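Local structure of uncharacterized protein (6PTM) at residues Lys321-Asn326 / Thr650-Arg655; Lys570-Ser573 / Glu578-Asn581. The protein is probably an exo-acting carrageenase of glycoside hydrolase family 42, trimming sugar units from the ends of sulfated carrageenan chains. All coordinates share one frame; numbering follows the deposited sequence.

Contact 1: Lys321-Asn326 / Thr650-Arg655; sequences KNKHGN and TDEYGR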
loop_
_atom_site.group_PDB
_atom_site.type_symbol
_atom_site.label_atom_id
_atom_site.label_comp_id
_atom_site.label_asym_id
_atom_site.label_seq_id
_atom_site.Cartn_x
_atom_site.Cartn_y
_atom_site.Cartn_z
ATOM N N LYS A 321 8.815 -19.242 27.531
ATOM C CA LYS A 321 10.096 -19.706 28.126
ATOM C C LYS A 321 11.256 -18.836 27.618
ATOM O O LYS A 321 12.125 -18.439 28.437
ATOM C CB LYS A 321 10.362 -21.173 27.807
ATOM C CG LYS A 321 11.628 -21.723 28.452
ATOM C CD LYS A 321 11.793 -23.175 28.180
ATOM C CE LYS A 321 12.768 -23.804 29.137
ATOM N NZ LYS A 321 12.920 -25.231 28.803
ATOM N N ASN A 322 11.301 -18.578 26.318
ATOM C CA ASN A 322 12.327 -17.686 25.737
ATOM C C ASN A 322 12.132 -16.265 26.256
ATOM O O ASN A 322 13.126 -15.676 26.602
ATOM C CB ASN A 322 12.305 -17.689 24.213
ATOM C CG ASN A 322 13.360 -16.773 23.656
ATOM O OD1 ASN A 322 14.534 -17.084 23.751
ATOM N ND2 ASN A 322 12.949 -15.639 23.106
ATOM N N LYS A 323 10.900 -15.739 26.327
ATOM C CA LYS A 323 10.670 -14.341 26.753
ATOM C C LYS A 323 11.086 -14.202 28.224
ATOM O O LYS A 323 11.768 -13.229 28.561
ATOM C CB LYS A 323 9.203 -13.936 26.589
ATOM C CG LYS A 323 8.853 -12.497 27.009
ATOM C CD LYS A 323 9.596 -11.423 26.230
ATOM C CE LYS A 323 9.622 -10.042 26.862
ATOM N NZ LYS A 323 8.379 -9.298 26.581
ATOM N N HIS A 324 10.633 -15.103 29.092
ATOM C CA HIS A 324 10.671 -14.861 30.558
ATOM C C HIS A 324 11.863 -15.567 31.229
ATOM O O HIS A 324 12.214 -15.170 32.350
ATOM C CB HIS A 324 9.336 -15.266 31.204
ATOM C CG HIS A 324 8.193 -14.398 30.809
ATOM N ND1 HIS A 324 8.128 -13.047 31.147
ATOM C CD2 HIS A 324 7.096 -14.679 30.074
ATOM C CE1 HIS A 324 7.015 -12.545 30.645
ATOM N NE2 HIS A 324 6.373 -13.516 29.959
ATOM N N GLY A 325 12.408 -16.617 30.618
ATOM C CA GLY A 325 13.585 -17.347 31.134
ATOM C C GLY A 325 13.207 -18.363 32.202
ATOM O O GLY A 325 13.500 -19.526 32.015
ATOM N N ASN A 326 12.562 -17.923 33.278
ATOM C CA ASN A 326 12.136 -18.828 34.370
ATOM C C ASN A 326 10.657 -18.582 34.663
ATOM O O ASN A 326 10.153 -17.420 34.490
ATOM C CB ASN A 326 13.049 -18.694 35.602
ATOM C CG ASN A 326 12.945 -17.340 36.273
ATOM O OD1 ASN A 326 11.891 -16.981 36.781
ATOM N ND2 ASN A 326 14.035 -16.593 36.319
ATOM N N THR A 650 7.146 3.307 31.401
ATOM C CA THR A 650 7.161 1.876 31.804
ATOM C C THR A 650 7.682 0.952 30.700
ATOM O O THR A 650 7.837 1.380 29.518
ATOM C CB THR A 650 5.767 1.388 32.201
ATOM O OG1 THR A 650 4.983 1.241 31.015
ATOM C CG2 THR A 650 5.065 2.319 33.167
ATOM N N ASP A 651 7.882 -0.310 31.078
ATOM C CA ASP A 651 8.160 -1.391 30.107
ATOM C C ASP A 651 6.825 -1.879 29.543
ATOM O O ASP A 651 5.766 -1.270 29.868
ATOM C CB ASP A 651 8.989 -2.509 30.741
ATOM C CG ASP A 651 8.327 -3.218 31.897
ATOM O OD1 ASP A 651 7.113 -3.159 32.030
ATOM O OD2 ASP A 651 9.049 -3.832 32.651
ATOM N N GLU A 652 6.879 -2.967 28.788
ATOM C CA GLU A 652 5.726 -3.535 28.052
ATOM C C GLU A 652 4.754 -4.176 29.034
ATOM O O GLU A 652 3.631 -4.549 28.595
ATOM C CB GLU A 652 6.193 -4.502 26.961
ATOM C CG GLU A 652 6.874 -5.755 27.492
ATOM C CD GLU A 652 8.386 -5.732 27.659
ATOM O OE1 GLU A 652 8.952 -4.673 28.056
ATOM O OE2 GLU A 652 8.992 -6.812 27.478
ATOM N N TYR A 653 5.144 -4.306 30.306
ATOM C CA TYR A 653 4.277 -4.886 31.355
ATOM C C TYR A 653 3.788 -3.792 32.303
ATOM O O TYR A 653 3.170 -4.172 33.277
ATOM C CB TYR A 653 4.993 -6.040 32.067
ATOM C CG TYR A 653 5.393 -7.144 31.131
ATOM C CD1 TYR A 653 4.428 -7.860 30.440
ATOM C CD2 TYR A 653 6.725 -7.438 30.897
ATOM C CE1 TYR A 653 4.783 -8.887 29.585
ATOM C CE2 TYR A 653 7.095 -8.454 30.039
ATOM C CZ TYR A 653 6.118 -9.164 29.366
ATOM O OH TYR A 653 6.490 -10.156 28.502
ATOM N N GLY A 654 3.970 -2.514 31.965
ATOM C CA GLY A 654 3.545 -1.371 32.791
ATOM C C GLY A 654 4.393 -1.184 34.044
ATOM O O GLY A 654 3.936 -0.464 34.964
ATOM N N ARG A 655 5.578 -1.790 34.119
ATOM C CA ARG A 655 6.439 -1.644 35.312
ATOM C C ARG A 655 7.266 -0.359 35.118
ATOM O O ARG A 655 7.837 -0.184 34.003
ATOM C CB ARG A 655 7.305 -2.898 35.519
ATOM C CG ARG A 655 6.533 -4.192 35.753
ATOM C CD ARG A 655 7.396 -5.461 35.885
ATOM N NE ARG A 655 8.219 -5.776 34.706
ATOM C CZ ARG A 655 8.903 -6.913 34.485
ATOM N NH1 ARG A 655 8.899 -7.929 35.338
ATOM N NH2 ARG A 655 9.617 -7.026 33.385
#
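The last turn of helix 310-324 brings Lys323 and His324 against Glu652 and Tyr653, the two central residues of a type I beta turn running from Asp651 to Gly654. This turn lies in the loop between strands 640-643 and 667-670 of a five-stranded parallel sheet. Lys323 sets CG opposite its backbone N (chi1 180°), 3.9 Å above the plane of the His324 ring and over its centre; bends at chi2 and chi4 then turn NZ toward the two acceptors of the turn. Lys323 NZ donates to Glu652 OE2 at 2.7 Å, a salt bridge on the anti lone pair of that oxygen, and to Tyr653 OH at 2.8 Å. Tyr653 OH also lies 3.3 Å from His324 CE1, the two rings meeting obliquely with planes at 37°. Asp362 of helix 358-385 holds both side chains, OD1 bonded to Tyr653 OH and OD2 to His324 NE2. The turn is shaped by Asp651, whose OD1 receives Tyr653 N, closing an Asx turn, and Arg655 N from opposite faces of the carboxylate. Asp651 OD2 takes Arg655 NE at 2.9 Å through the syn lone pair, nearly in the guanidinium plane. Glu652 probably balances much of the ammonium charge of the partly exposed Lys323, and the bond from Lys323 NZ would probably polarise the Tyr653 hydroxyl, favouring its bond to Asp362.

Contact 2: Lys570-Ser573 / Glu578-Asn581; sequences KASS and EHMN. With EDO (1,2-ethanediol), chain C.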
loop_
_atom_site.group_PDB
_atom_site.type_symbol
_atom_site.label_atom_id
_atom_site.label_comp_id
_atom_site.label_asym_id
_atom_site.label_seq_id
_atom_site.Cartn_x
_atom_site.Cartn_y
_atom_site.Cartn_z
ATOM N N LYS A 570 5.903 -1.570 19.390
ATOM C CA LYS A 570 4.843 -2.562 19.681
ATOM C C LYS A 570 4.529 -2.573 21.178
ATOM O O LYS A 570 3.422 -2.971 21.502
ATOM C CB LYS A 570 5.299 -3.951 19.229
ATOM C CG LYS A 570 5.352 -4.125 17.709
ATOM C CD LYS A 570 5.919 -5.473 17.240
ATOM C CE LYS A 570 7.423 -5.507 17.381
ATOM N NZ LYS A 570 8.012 -6.832 17.060
ATOM N N ALA A 571 5.474 -2.223 22.052
ATOM C CA ALA A 571 5.213 -2.080 23.512
ATOM C C ALA A 571 3.998 -1.169 23.763
ATOM O O ALA A 571 3.166 -1.515 24.596
ATOM C CB ALA A 571 6.451 -1.547 24.216
ATOM N N SER A 572 3.895 -0.025 23.079
ATOM C CA SER A 572 2.746 0.910 23.227
ATOM C C SER A 572 1.557 0.474 22.375
ATOM O O SER A 572 0.448 0.631 22.884
ATOM C CB SER A 572 3.123 2.347 22.942
ATOM O OG SER A 572 3.895 2.905 23.995
ATOM N N SER A 573 1.729 -0.023 21.134
ATOM C CA SER A 573 0.566 -0.335 20.253
ATOM C C SER A 573 -0.215 -1.518 20.807
ATOM O O SER A 573 -1.461 -1.524 20.686
ATOM C CB SER A 573 0.967 -0.544 18.806
ATOM O OG SER A 573 1.955 -1.548 18.692
ATOM N N GLU A 578 -5.658 2.934 21.683
ATOM C CA GLU A 578 -5.705 3.975 20.616
ATOM C C GLU A 578 -4.322 4.587 20.372
ATOM O O GLU A 578 -4.236 5.812 20.189
ATOM C CB GLU A 578 -6.728 5.041 21.027
ATOM C CG GLU A 578 -8.138 4.498 21.178
ATOM C CD GLU A 578 -9.153 5.593 21.473
ATOM O OE1 GLU A 578 -8.864 6.434 22.308
ATOM O OE2 GLU A 578 -10.211 5.591 20.857
ATOM N N HIS A 579 -3.272 3.763 20.291
ATOM C CA HIS A 579 -1.903 4.269 20.101
ATOM C C HIS A 579 -1.787 4.942 18.718
ATOM O O HIS A 579 -1.088 5.956 18.606
ATOM C CB HIS A 579 -0.874 3.160 20.261
ATOM C CG HIS A 579 0.495 3.736 20.203
ATOM N ND1 HIS A 579 0.880 4.739 21.062
ATOM C CD2 HIS A 579 1.539 3.513 19.378
ATOM C CE1 HIS A 579 2.110 5.121 20.783
ATOM N NE2 HIS A 579 2.563 4.352 19.779
ATOM N N MET A 580 -2.421 4.375 17.693
ATOM C CA MET A 580 -2.242 4.860 16.311
ATOM C C MET A 580 -3.044 6.148 16.100
ATOM O O MET A 580 -2.621 6.937 15.248
ATOM C CB MET A 580 -2.628 3.782 15.309
ATOM C CG MET A 580 -1.646 2.586 15.331
ATOM S SD MET A 580 0.110 3.055 15.330
ATOM C CE MET A 580 0.221 3.720 13.666
ATOM N N ASN A 581 -4.064 6.438 16.917
ATOM C CA ASN A 581 -4.642 7.816 16.905
ATOM C C ASN A 581 -3.517 8.792 17.217
ATOM O O ASN A 581 -3.447 9.846 16.564
ATOM C CB ASN A 581 -5.757 8.029 17.923
ATOM C CG ASN A 581 -6.997 7.221 17.643
ATOM O OD1 ASN A 581 -6.997 6.305 16.855
ATOM N ND2 ASN A 581 -8.080 7.556 18.293
HETATM C C1 EDO C . 6.230 -9.029 19.248
HETATM O O1 EDO C . 7.422 -9.112 18.522
HETATM C C2 EDO C . 6.320 -7.915 20.242
HETATM O O2 EDO C . 7.170 -8.182 21.337
#
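Lys570 NZ is held by two partners: it donates to O1 of a bound 1,2-ethanediol at 2.8 Å and forms a salt bridge with Asp410 OD2. The diol, probably from the crystallisation liquor, is hydrogen-bonded in turn to Asp369. Lys570 points away from the 578-581 segment, and the packing between the segments falls to Ser572, Ser573 and His579, all buried. With chi1 at -174°, His579 CG lies beside the carbonyl carbon and opposite the backbone N, which carries the imidazole across to helix 570-575. There Ser572 CB sits over the centre of one face of the His579 ring in a CH-pi contact, 3.7 Å from the ring centroid and only 12° off the normal. The short helix 570-575 follows strand 564-567 of the parallel sheet and gives way within a few residues to helix 579-590, so the chain packs back on itself around the corner between them. At this corner Ser573 CA comes 3.8 Å from His579 CB, while Ser573 CB lies 4.1 Å from His579 CD2. Were an alanine to replace His579, Ser572 CB would probably lose the ring face it rests on, and Lys576 NZ its bond to ND1. The serine hydroxyls bond outside the pair, Ser572 OG to the carbonyl oxygen of Tyr622 and Ser573 OG to Tyr568 OH.

The two contacts lie 18 Å apart between centres and touch where Glu652 CB of contact 1 packs on Ala571 CB, beside the serines of contact 2, at 4.0 Å. Asn575 ties them by polar bonds as well, its ND2 being bonded to both Ala571 O and Glu652 O. Helix 358-385 serves both: it carries Asp362, bonded to the Tyr653 hydroxyl and the His324 imidazole of contact 1, and Asp369, which binds the diol held by Lys570. That diol lies between the two lysines, too far from the Lys323 side chain for a bond. Tyr622 is a further shared neighbour, touched by Thr650 and accepting Ser572 OG.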